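Local coordinates for protein sulfotransferase (Mus musculus, PDB 5X2B) that probably transfers a sulfonate group from a nucleotide donor to acceptor molecules, and binds adenosine-3'-5'-diphosphate in its nucleotide pocket, at residues 224-229 with 233-238; 88-91 with 95-98; 137-142 with 146-151; 46-51 with 105-110. All blocks are in the same frame, centred on the assembly; numbering follows the deposited sequence.

Contact 1: residues 224-229 with 233-238; sequences PNHVIC and SDRNLV. With A3P (adenosine-3'-5'-diphosphate), chain M.
H226 and I228 of 224-229 close on one nitrogen of R235, and no hydrogen bond crosses between the segments. In van der Waals contact, R235 NH1 lies 3.7 Å from H226 CE1, arriving at the edge of the imidazole near its plane, with the guanidinium plane turned 43° from that of the ring. I228 CD1 meets the same NH1 at 3.9 Å, again crossing at a slant. R235 gets there because its chain bends at chi3 (51°), carrying the guanidinium round to both partners. On the electrostatic side, NH1 has a long, weak ion pair with E50 of helix 45-53; a charge on H226 would probably be disfavoured beside R235, though E50 would partly offset this.

Both segments belong to the long loop between helices 210-214 and 253-266 of the sulfotransferase domain, which has a P-loop NTPase-like fold. R235 begins a short 3-10 turn, its carbonyl O accepting from V238 N at 2.8 Å. That turn delivers V238 to the nucleotide pocket, where V238 O is 3.3 Å from C2' of adenosine-3'-5'-diphosphate and V238 CG2 is 4.1 Å from its C5'.

Contact 2: residues 88-91 with 95-98; sequences THLN and LPVT
L95 N donates to N91 O at 3.0 Å, the i to i+4 bond of an alpha-turn, which folds the chain back between 88-91 and 95-98. The hydrogen bond is moderately bent at the donor (146°), and the nitrogen stands in the carbonyl plane with a C=O...N angle of 158°. Near this bond the backbones come closest at L90 and L95, whose CA atoms are 5.9 Å apart. One step earlier the chain makes an ST turn: T88 OG1 accepts from L90 N at 3.1 Å in a nearly straight bond, and the same OG1 is also hydrogen-bonded to E67 OE1.

The side chains add little: one loose apolar touch, and carbons lying against the backbone of the turn. L90 CB sits 4.2 Å from L95 N, and the CD1 branch of L90 extends to P96 CD at 4.5 Å, at the pyrrolidine ring. L95 contributes CB, 3.6 Å from N91 O, beside the acceptor of the turn bond. N91 starts pointing away from 95-98, but with CG set between its backbone N and carbonyl carbon (chi1 65°) the amide swings back, and OD1 is hydrogen-bonded to M94 N inside the turn.

P96 is the N-cap residue of helix 97-102, and the next residue, V97, bonds through its N to D26 OD1. The turn therefore joins the end of strand 83-88, where T88 is backbone-bonded to L37 and S39 beside it, to the start of that helix. H156 of helix 153-161 bonds to H89 O.

Contact 3: residues 137-142 with 146-151; sequences AAFLEL and GDVVYG
L142 O takes two backbone N-H groups, those of D147 and G146, at the C-terminal end of helix 136-145. The D147 N bond is the straighter one (156°), while that of G146 N is strongly bent (118°). Both are modelled unusually short, at 2.3 Å from D147 N to L142 O and 2.5 Å from G146 N to L142 O, so their exact lengths are doubtful. D147 N to L142 O, together with G146 N to F143 O, makes a Schellman motif with G146 as its C' residue; the bent bond from G146 N to L142 O is additional to it. Phi is positive at G146, and a side chain at these backbone angles would press on the preceding carbonyl oxygen. A type II turn from V148 to G151 follows, closed by G151 N to V148 O at 2.8 Å.

Around this polar end the side chains interlock. L142 CD2 rests on D147 CB at 3.5 Å, the two chains crossing at about a right angle, and L142 CB meets V148 CG1 at 3.9 Å. Replacing L142 by an alanine would probably open a gap beside D147 CB, where CD2 now rests, and take away CD1 from near D147 O. The same V148 CG1 also reaches F139 CE2, at 4.1 Å; the phenyl ring arrives there because CG is anti to the backbone N of F139 (chi1 176°).

Beyond the two segments, F139 makes edge-to-face contacts with F121 and Y124 of helix 113-126, V148 packs on M120 and Y124, and V149 N is hydrogen-bonded to Y124 OH. On another side of helix 136-145, A137 and L140 touch Q255 of helix 253-266, while G151 leads toward helix 153-161.

Contact 4: residues 46-51 with 105-110; sequences HWLAEV and KIIYIV. With A3P (adenosine-3'-5'-diphosphate), chain M.
The helix that follows the 5'-phosphate-binding loop of the sulfotransferase fold packs on the central parallel sheet here, with L48 of 46-51 lying against I107 and I109 of 105-110. A single branch does the touching: L48 CD2 is 4.0 Å from I107 CG2 and 4.1 Å from I109 CG2. The two isoleucines are two residues apart and so present their CG2 methyls from the same strand face. With CG anti to the backbone N (chi1 176°), L48 sends CD2 to the two methyls.

The start of the helix grips the nucleotide. H46 N donates to O6P of the 5'-phosphate of A3P at 3.1 Å in an almost straight bond (168°), and H46 ND1 donates to the same O6P, modelled very short at 2.5 Å, so its exact length is doubtful. The phosphorus lies in the imidazole plane, at the ring edge. S43 N and K42 NZ bind the nucleotide as well. W47 places one face of its indole under the adenine, whose N1 stands 3.0 Å above the plane, offset toward the rim. An alanine in place of W47 is likely to leave that side of the adenine without its flat support and freer to tilt.

L48 also touches L37 of strand 35-38, to which I107 is backbone-bonded through F36 and V38. I107 and I109 both lean on I172 of strand 169-173, and M177 of helix 174-179 touches both W47 and I109.

Overall arrangement
From the N terminus, helix 45-53 opens contact 4, which closes only at strand 105-110. Contact 2 opens and closes within that span, turning the chain from strand 83-88 into helix 97-102. Contacts 3 and 1 follow in series: contact 3 closes the C-terminal turn of helix 136-145, and contact 1 closes a short loop; none of the four cross. In space they are linked through H89, which meets C229 of contact 1 and Y150 of contact 3, and through H46. Contacts 1 and 4 both touch the bound nucleotide, and the late loop 224-238 packs on helix 45-53 through H46, which meets I228, C229 and V238, while contact 3 stays about 9 Å from contact 4 at the nearest atoms.

Contact 1: residues 224-229 with 233-238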
# COMPACT_ATOMS: atom_id res chain seq x y z
N PRO A 224 11.46 -2.26 20.01
CA PRO A 224 10.19 -1.54 19.88
C PRO A 224 9.47 -1.81 18.56
O PRO A 224 10.06 -1.91 17.48
CB PRO A 224 10.61 -0.07 19.99
CG PRO A 224 11.98 -0.04 19.50
CD PRO A 224 12.61 -1.33 19.95
N ASN A 225 8.16 -1.95 18.67
CA ASN A 225 7.38 -2.36 17.52
C ASN A 225 7.61 -1.41 16.34
O ASN A 225 7.63 -0.18 16.50
CB ASN A 225 5.90 -2.46 17.91
CG ASN A 225 5.45 -1.27 18.71
OD1 ASN A 225 6.25 -0.64 19.40
ND2 ASN A 225 4.16 -0.95 18.62
N HIS A 226 7.78 -1.99 15.17
CA HIS A 226 7.96 -1.22 13.98
C HIS A 226 6.63 -1.17 13.24
O HIS A 226 6.08 -2.20 12.87
CB HIS A 226 8.99 -1.92 13.11
CG HIS A 226 8.42 -2.99 12.25
ND1 HIS A 226 7.71 -4.07 12.75
CD2 HIS A 226 8.44 -3.14 10.91
CE1 HIS A 226 7.32 -4.84 11.75
NE2 HIS A 226 7.75 -4.30 10.62
N VAL A 227 6.11 0.03 13.05
CA VAL A 227 4.88 0.20 12.28
C VAL A 227 5.26 0.38 10.84
O VAL A 227 6.26 1.04 10.52
CB VAL A 227 4.06 1.43 12.65
CG1 VAL A 227 4.94 2.55 13.17
CG2 VAL A 227 3.27 1.90 11.42
N ILE A 228 4.45 -0.18 9.96
CA ILE A 228 4.73 -0.04 8.54
C ILE A 228 3.62 0.64 7.78
O ILE A 228 3.83 1.15 6.69
CB ILE A 228 5.12 -1.38 7.90
CG1 ILE A 228 4.21 -2.51 8.36
CG2 ILE A 228 6.55 -1.68 8.26
CD1 ILE A 228 4.69 -3.86 7.86
N CYS A 229 2.44 0.68 8.35
CA CYS A 229 1.41 1.48 7.74
C CYS A 229 1.14 2.55 8.74
O CYS A 229 0.94 2.27 9.92
CB CYS A 229 0.19 0.63 7.41
SG CYS A 229 -1.30 1.53 6.96
N SER A 233 -1.42 0.73 14.18
CA SER A 233 -0.68 0.55 15.41
C SER A 233 -0.85 -0.87 15.94
O SER A 233 -0.03 -1.36 16.70
CB SER A 233 -1.19 1.55 16.44
OG SER A 233 -1.46 2.82 15.85
N ASP A 234 -1.94 -1.53 15.58
CA ASP A 234 -2.13 -2.92 15.98
C ASP A 234 -2.09 -3.78 14.76
O ASP A 234 -3.05 -3.87 14.02
CB ASP A 234 -3.47 -3.17 16.66
CG ASP A 234 -3.70 -4.62 16.95
OD1 ASP A 234 -3.18 -5.47 16.18
OD2 ASP A 234 -4.39 -4.91 17.94
N ARG A 235 -0.97 -4.44 14.57
CA ARG A 235 -0.89 -5.29 13.42
C ARG A 235 -2.02 -6.32 13.51
O ARG A 235 -2.62 -6.66 12.49
CB ARG A 235 0.50 -5.94 13.27
CG ARG A 235 1.53 -5.06 12.51
CD ARG A 235 2.87 -5.78 12.25
NE ARG A 235 2.74 -7.11 11.62
CZ ARG A 235 3.58 -7.61 10.71
NH1 ARG A 235 4.61 -6.89 10.27
NH2 ARG A 235 3.39 -8.82 10.21
N ASN A 236 -2.36 -6.79 14.71
CA ASN A 236 -3.40 -7.82 14.77
C ASN A 236 -4.65 -7.40 13.99
O ASN A 236 -5.46 -8.23 13.61
CB ASN A 236 -3.75 -8.19 16.21
CG ASN A 236 -2.67 -8.99 16.85
OD1 ASN A 236 -1.89 -8.48 17.66
ND2 ASN A 236 -2.58 -10.25 16.46
N LEU A 237 -4.78 -6.12 13.72
CA LEU A 237 -5.91 -5.67 12.96
C LEU A 237 -5.89 -5.94 11.44
O LEU A 237 -6.94 -5.94 10.83
CB LEU A 237 -6.09 -4.20 13.24
CG LEU A 237 -6.35 -4.01 14.72
CD1 LEU A 237 -6.48 -2.54 15.00
CD2 LEU A 237 -7.59 -4.74 15.12
N VAL A 238 -4.76 -6.19 10.80
CA VAL A 238 -4.82 -6.22 9.33
C VAL A 238 -5.35 -7.52 8.65
O VAL A 238 -5.98 -7.46 7.58
CB VAL A 238 -3.49 -5.72 8.68
CG1 VAL A 238 -2.47 -5.44 9.75
CG2 VAL A 238 -2.98 -6.70 7.61
P1 A3P M . -8.70 -8.25 3.69
O1P A3P M . -8.47 -9.47 4.56
O2P A3P M . -9.53 -7.16 4.42
O3P A3P M . -9.54 -8.64 2.48
P2 A3P M . -2.68 -3.65 3.91
O4P A3P M . -3.12 -2.99 5.11
O5P A3P M . -2.43 -2.60 2.86
O6P A3P M . -1.36 -4.41 4.11
O5' A3P M . -3.90 -4.60 3.39
C5' A3P M . -4.71 -5.48 4.15
C4' A3P M . -5.25 -6.62 3.42
O4' A3P M . -4.18 -7.48 3.15
C3' A3P M . -6.24 -7.44 4.16
O3' A3P M . -7.32 -7.73 3.29
C2' A3P M . -5.52 -8.62 4.53
O2' A3P M . -6.49 -9.66 4.67
C1' A3P M . -4.57 -8.80 3.41
N9 A3P M . -3.33 -9.64 3.61
C8 A3P M . -2.35 -9.41 4.51
N7 A3P M . -1.40 -10.36 4.41
C5 A3P M . -1.75 -11.19 3.42
C6 A3P M . -1.17 -12.32 2.86
N6 A3P M . 0.06 -12.86 3.35
N1 A3P M . -1.77 -12.94 1.84
C2 A3P M . -2.93 -12.47 1.37
N3 A3P M . -3.51 -11.40 1.90
C4 A3P M . -2.96 -10.73 2.91

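Contact 2: residues 88-91 with 95-98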
# COMPACT_ATOMS: atom_id res chain seq x y z
N THR A 88 4.98 3.74 1.87
CA THR A 88 4.18 4.95 1.83
C THR A 88 2.84 4.72 1.15
O THR A 88 2.71 3.81 0.37
CB THR A 88 4.92 6.03 1.05
OG1 THR A 88 4.27 7.31 1.24
CG2 THR A 88 4.94 5.65 -0.43
N HIS A 89 1.84 5.52 1.49
CA HIS A 89 0.63 5.57 0.68
C HIS A 89 0.48 6.91 -0.01
O HIS A 89 -0.59 7.21 -0.50
CB HIS A 89 -0.65 5.34 1.49
CG HIS A 89 -0.71 4.02 2.19
ND1 HIS A 89 -0.70 2.82 1.52
CD2 HIS A 89 -0.82 3.72 3.50
CE1 HIS A 89 -0.78 1.83 2.39
NE2 HIS A 89 -0.86 2.35 3.60
N LEU A 90 1.54 7.70 -0.10
CA LEU A 90 1.39 8.99 -0.73
C LEU A 90 1.01 8.79 -2.16
O LEU A 90 1.29 7.75 -2.73
CB LEU A 90 2.66 9.83 -0.66
CG LEU A 90 2.99 10.35 0.74
CD1 LEU A 90 4.36 10.89 0.75
CD2 LEU A 90 2.01 11.40 1.14
N ASN A 91 0.34 9.79 -2.71
CA ASN A 91 0.11 9.82 -4.13
C ASN A 91 1.36 10.34 -4.78
O ASN A 91 2.28 10.76 -4.11
CB ASN A 91 -1.08 10.69 -4.47
CG ASN A 91 -0.85 12.14 -4.14
OD1 ASN A 91 0.26 12.58 -3.86
ND2 ASN A 91 -1.93 12.90 -4.17
N LEU A 95 4.54 12.58 -3.28
CA LEU A 95 5.82 11.97 -3.26
C LEU A 95 6.88 13.09 -3.47
O LEU A 95 6.76 13.90 -4.39
CB LEU A 95 5.88 10.96 -4.37
CG LEU A 95 7.09 10.04 -4.26
CD1 LEU A 95 6.86 8.96 -3.26
CD2 LEU A 95 7.36 9.41 -5.54
N PRO A 96 7.92 13.13 -2.61
CA PRO A 96 9.01 14.09 -2.57
C PRO A 96 9.71 14.21 -3.87
O PRO A 96 10.14 13.22 -4.41
CB PRO A 96 9.97 13.48 -1.58
CG PRO A 96 9.10 12.78 -0.66
CD PRO A 96 7.99 12.24 -1.45
N VAL A 97 9.86 15.43 -4.35
CA VAL A 97 10.41 15.63 -5.66
C VAL A 97 11.70 14.91 -5.75
O VAL A 97 12.03 14.32 -6.74
CB VAL A 97 10.79 17.04 -5.86
CG1 VAL A 97 11.78 17.44 -4.83
CG2 VAL A 97 11.39 17.16 -7.24
N THR A 98 12.43 14.97 -4.67
CA THR A 98 13.77 14.52 -4.68
C THR A 98 13.78 13.03 -5.00
O THR A 98 14.73 12.50 -5.54
CB THR A 98 14.36 14.79 -3.33
OG1 THR A 98 15.39 15.79 -3.46
CG2 THR A 98 14.91 13.55 -2.74

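Contact 3: residues 137-142 with 146-151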
# COMPACT_ATOMS: atom_id res chain seq x y z
N ALA A 137 -22.76 1.14 3.24
CA ALA A 137 -23.17 2.01 2.16
C ALA A 137 -22.72 3.43 2.41
O ALA A 137 -22.62 4.25 1.48
CB ALA A 137 -24.65 1.94 2.03
N ALA A 138 -22.46 3.73 3.67
CA ALA A 138 -22.01 5.04 4.09
C ALA A 138 -20.59 5.23 3.63
O ALA A 138 -20.22 6.24 3.04
CB ALA A 138 -22.07 5.13 5.60
N PHE A 139 -19.80 4.24 3.94
CA PHE A 139 -18.42 4.25 3.56
C PHE A 139 -18.21 4.23 2.05
O PHE A 139 -17.32 4.89 1.53
CB PHE A 139 -17.80 3.04 4.18
CG PHE A 139 -16.40 2.85 3.81
CD1 PHE A 139 -16.04 2.01 2.78
CD2 PHE A 139 -15.43 3.51 4.50
CE1 PHE A 139 -14.72 1.83 2.46
CE2 PHE A 139 -14.12 3.34 4.19
CZ PHE A 139 -13.76 2.49 3.18
N LEU A 140 -19.01 3.47 1.32
CA LEU A 140 -18.81 3.42 -0.11
C LEU A 140 -18.97 4.79 -0.74
O LEU A 140 -18.25 5.13 -1.69
CB LEU A 140 -19.80 2.48 -0.75
CG LEU A 140 -19.64 2.37 -2.27
CD1 LEU A 140 -18.28 1.78 -2.63
CD2 LEU A 140 -20.74 1.53 -2.88
N GLU A 141 -19.95 5.55 -0.27
CA GLU A 141 -20.21 6.85 -0.84
C GLU A 141 -18.99 7.72 -0.78
O GLU A 141 -18.73 8.53 -1.68
CB GLU A 141 -21.33 7.56 -0.09
CG GLU A 141 -22.28 8.23 -1.05
CD GLU A 141 -23.26 9.19 -0.39
OE1 GLU A 141 -22.84 10.32 -0.01
OE2 GLU A 141 -24.46 8.82 -0.28
N LEU A 142 -18.25 7.56 0.32
CA LEU A 142 -17.03 8.34 0.62
C LEU A 142 -15.90 7.87 -0.19
O LEU A 142 -15.09 8.65 -0.70
CB LEU A 142 -16.59 8.14 2.05
CG LEU A 142 -17.55 8.66 3.13
CD1 LEU A 142 -16.92 8.44 4.47
CD2 LEU A 142 -17.87 10.15 2.92
N GLY A 146 -13.89 9.62 -2.66
CA GLY A 146 -12.48 9.69 -2.29
C GLY A 146 -12.40 10.32 -0.94
O GLY A 146 -11.35 10.82 -0.53
N ASP A 147 -13.52 10.32 -0.23
CA ASP A 147 -13.63 11.07 0.99
C ASP A 147 -13.12 10.20 2.08
O ASP A 147 -13.61 10.19 3.20
CB ASP A 147 -15.06 11.47 1.27
CG ASP A 147 -15.54 12.56 0.34
OD1 ASP A 147 -14.70 13.20 -0.32
OD2 ASP A 147 -16.76 12.79 0.28
N VAL A 148 -12.12 9.43 1.71
CA VAL A 148 -11.40 8.63 2.65
C VAL A 148 -9.96 9.11 2.69
O VAL A 148 -9.50 9.88 1.84
CB VAL A 148 -11.47 7.17 2.23
CG1 VAL A 148 -12.91 6.74 2.23
CG2 VAL A 148 -10.86 6.98 0.83
N VAL A 149 -9.28 8.68 3.72
CA VAL A 149 -7.92 9.06 3.92
C VAL A 149 -7.12 8.64 2.70
O VAL A 149 -7.38 7.57 2.14
CB VAL A 149 -7.30 8.31 5.11
CG1 VAL A 149 -7.95 8.75 6.42
CG2 VAL A 149 -7.40 6.80 4.93
N TYR A 150 -6.17 9.47 2.30
CA TYR A 150 -5.34 9.19 1.13
C TYR A 150 -6.12 9.33 -0.16
O TYR A 150 -5.58 9.08 -1.24
CB TYR A 150 -4.69 7.80 1.20
CG TYR A 150 -3.60 7.71 2.24
CD1 TYR A 150 -2.48 8.55 2.16
CD2 TYR A 150 -3.67 6.81 3.31
CE1 TYR A 150 -1.47 8.53 3.11
CE2 TYR A 150 -2.66 6.77 4.27
CZ TYR A 150 -1.56 7.64 4.16
OH TYR A 150 -0.55 7.60 5.09
N GLY A 151 -7.40 9.70 -0.04
CA GLY A 151 -8.18 10.14 -1.18
C GLY A 151 -8.67 9.08 -2.11
O GLY A 151 -8.78 7.91 -1.77

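Contact 4: residues 46-51 with 105-110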
# COMPACT_ATOMS: atom_id res chain seq x y z
N HIS A 46 1.67 -4.60 3.80
CA HIS A 46 2.41 -5.48 4.68
C HIS A 46 2.82 -6.64 3.86
O HIS A 46 3.99 -6.89 3.67
CB HIS A 46 1.51 -5.96 5.79
CG HIS A 46 0.96 -4.86 6.61
ND1 HIS A 46 -0.23 -4.22 6.33
CD2 HIS A 46 1.47 -4.23 7.71
CE1 HIS A 46 -0.44 -3.27 7.22
NE2 HIS A 46 0.57 -3.26 8.07
N TRP A 47 1.83 -7.34 3.34
CA TRP A 47 2.15 -8.42 2.48
C TRP A 47 3.49 -8.02 1.82
O TRP A 47 4.54 -8.57 2.12
CB TRP A 47 1.06 -8.63 1.48
CG TRP A 47 1.07 -10.01 1.04
CD1 TRP A 47 1.99 -10.92 1.39
CD2 TRP A 47 0.14 -10.68 0.17
NE1 TRP A 47 1.73 -12.10 0.78
CE2 TRP A 47 0.59 -11.99 0.03
CE3 TRP A 47 -1.01 -10.28 -0.52
CZ2 TRP A 47 -0.07 -12.94 -0.76
CZ3 TRP A 47 -1.66 -11.20 -1.29
CH2 TRP A 47 -1.19 -12.52 -1.41
N LEU A 48 3.47 -6.99 1.01
CA LEU A 48 4.67 -6.59 0.31
C LEU A 48 5.83 -6.37 1.27
O LEU A 48 6.91 -6.89 1.12
CB LEU A 48 4.41 -5.28 -0.38
CG LEU A 48 5.60 -4.66 -1.08
CD1 LEU A 48 6.27 -5.75 -1.84
CD2 LEU A 48 5.13 -3.55 -2.04
N ALA A 49 5.62 -5.56 2.25
CA ALA A 49 6.74 -5.24 3.08
C ALA A 49 7.21 -6.47 3.81
O ALA A 49 8.37 -6.58 4.15
CB ALA A 49 6.39 -4.21 4.03
N GLU A 50 6.33 -7.39 4.10
CA GLU A 50 6.76 -8.50 4.91
C GLU A 50 7.63 -9.32 4.01
O GLU A 50 8.60 -9.96 4.43
CB GLU A 50 5.58 -9.33 5.36
CG GLU A 50 5.91 -10.38 6.40
CD GLU A 50 6.06 -9.81 7.82
OE1 GLU A 50 5.91 -10.59 8.79
OE2 GLU A 50 6.34 -8.60 7.96
N VAL A 51 7.25 -9.31 2.76
CA VAL A 51 7.92 -10.08 1.75
C VAL A 51 9.35 -9.56 1.54
O VAL A 51 10.33 -10.32 1.33
CB VAL A 51 7.16 -9.92 0.43
CG1 VAL A 51 7.96 -10.53 -0.70
CG2 VAL A 51 5.80 -10.54 0.54
N LYS A 105 13.87 3.48 -7.26
CA LYS A 105 12.99 2.45 -7.66
C LYS A 105 11.70 2.54 -6.90
O LYS A 105 11.69 2.69 -5.69
CB LYS A 105 13.65 1.14 -7.33
CG LYS A 105 14.93 0.98 -8.06
CD LYS A 105 15.23 -0.46 -8.19
CE LYS A 105 16.35 -0.70 -9.16
NZ LYS A 105 15.95 -1.82 -10.01
N ILE A 106 10.60 2.38 -7.59
CA ILE A 106 9.33 2.21 -6.92
C ILE A 106 8.76 0.81 -7.13
O ILE A 106 8.93 0.20 -8.17
CB ILE A 106 8.35 3.17 -7.46
CG1 ILE A 106 9.01 4.53 -7.40
CG2 ILE A 106 7.03 3.14 -6.65
CD1 ILE A 106 9.29 4.97 -6.01
N ILE A 107 8.12 0.30 -6.09
CA ILE A 107 7.20 -0.79 -6.27
C ILE A 107 5.87 -0.34 -5.79
O ILE A 107 5.71 -0.02 -4.62
CB ILE A 107 7.57 -1.99 -5.48
CG1 ILE A 107 8.95 -2.44 -5.89
CG2 ILE A 107 6.54 -3.12 -5.76
CD1 ILE A 107 9.56 -3.47 -4.95
N TYR A 108 4.92 -0.30 -6.72
CA TYR A 108 3.58 0.13 -6.43
C TYR A 108 2.73 -1.10 -6.57
O TYR A 108 2.71 -1.70 -7.64
CB TYR A 108 3.13 1.14 -7.44
CG TYR A 108 1.73 1.65 -7.18
CD1 TYR A 108 0.62 1.01 -7.72
CD2 TYR A 108 1.52 2.74 -6.38
CE1 TYR A 108 -0.67 1.48 -7.47
CE2 TYR A 108 0.26 3.23 -6.14
CZ TYR A 108 -0.84 2.59 -6.67
OH TYR A 108 -2.11 3.08 -6.42
N ILE A 109 2.02 -1.49 -5.52
CA ILE A 109 1.23 -2.71 -5.59
C ILE A 109 -0.22 -2.30 -5.80
O ILE A 109 -0.60 -1.19 -5.40
CB ILE A 109 1.44 -3.62 -4.34
CG1 ILE A 109 0.49 -4.80 -4.41
CG2 ILE A 109 1.23 -2.85 -3.02
CD1 ILE A 109 0.57 -5.69 -3.18
N VAL A 110 -1.01 -3.15 -6.45
CA VAL A 110 -2.39 -2.80 -6.77
C VAL A 110 -3.36 -3.94 -6.84
O VAL A 110 -3.05 -5.01 -7.37
CB VAL A 110 -2.51 -2.20 -8.15
CG1 VAL A 110 -2.55 -3.32 -9.16
CG2 VAL A 110 -3.79 -1.37 -8.22
P1 A3P M . -8.70 -8.25 3.69
O1P A3P M . -8.47 -9.47 4.56
O2P A3P M . -9.53 -7.16 4.42
O3P A3P M . -9.54 -8.64 2.48
P2 A3P M . -2.68 -3.65 3.91
O4P A3P M . -3.12 -2.99 5.11
O5P A3P M . -2.43 -2.60 2.86
O6P A3P M . -1.36 -4.41 4.11
O5' A3P M . -3.90 -4.60 3.39
C5' A3P M . -4.71 -5.48 4.15
C4' A3P M . -5.25 -6.62 3.42
O4' A3P M . -4.18 -7.48 3.15
C3' A3P M . -6.24 -7.44 4.16
O3' A3P M . -7.32 -7.73 3.29
C2' A3P M . -5.52 -8.62 4.53
O2' A3P M . -6.49 -9.66 4.67
C1' A3P M . -4.57 -8.80 3.41
N9 A3P M . -3.33 -9.64 3.61
C8 A3P M . -2.35 -9.41 4.51
N7 A3P M . -1.40 -10.36 4.41
C5 A3P M . -1.75 -11.19 3.42
C6 A3P M . -1.17 -12.32 2.86
N6 A3P M . 0.06 -12.86 3.35
N1 A3P M . -1.77 -12.94 1.84
C2 A3P M . -2.93 -12.47 1.37
N3 A3P M . -3.51 -11.40 1.90
C4 A3P M . -2.96 -10.73 2.91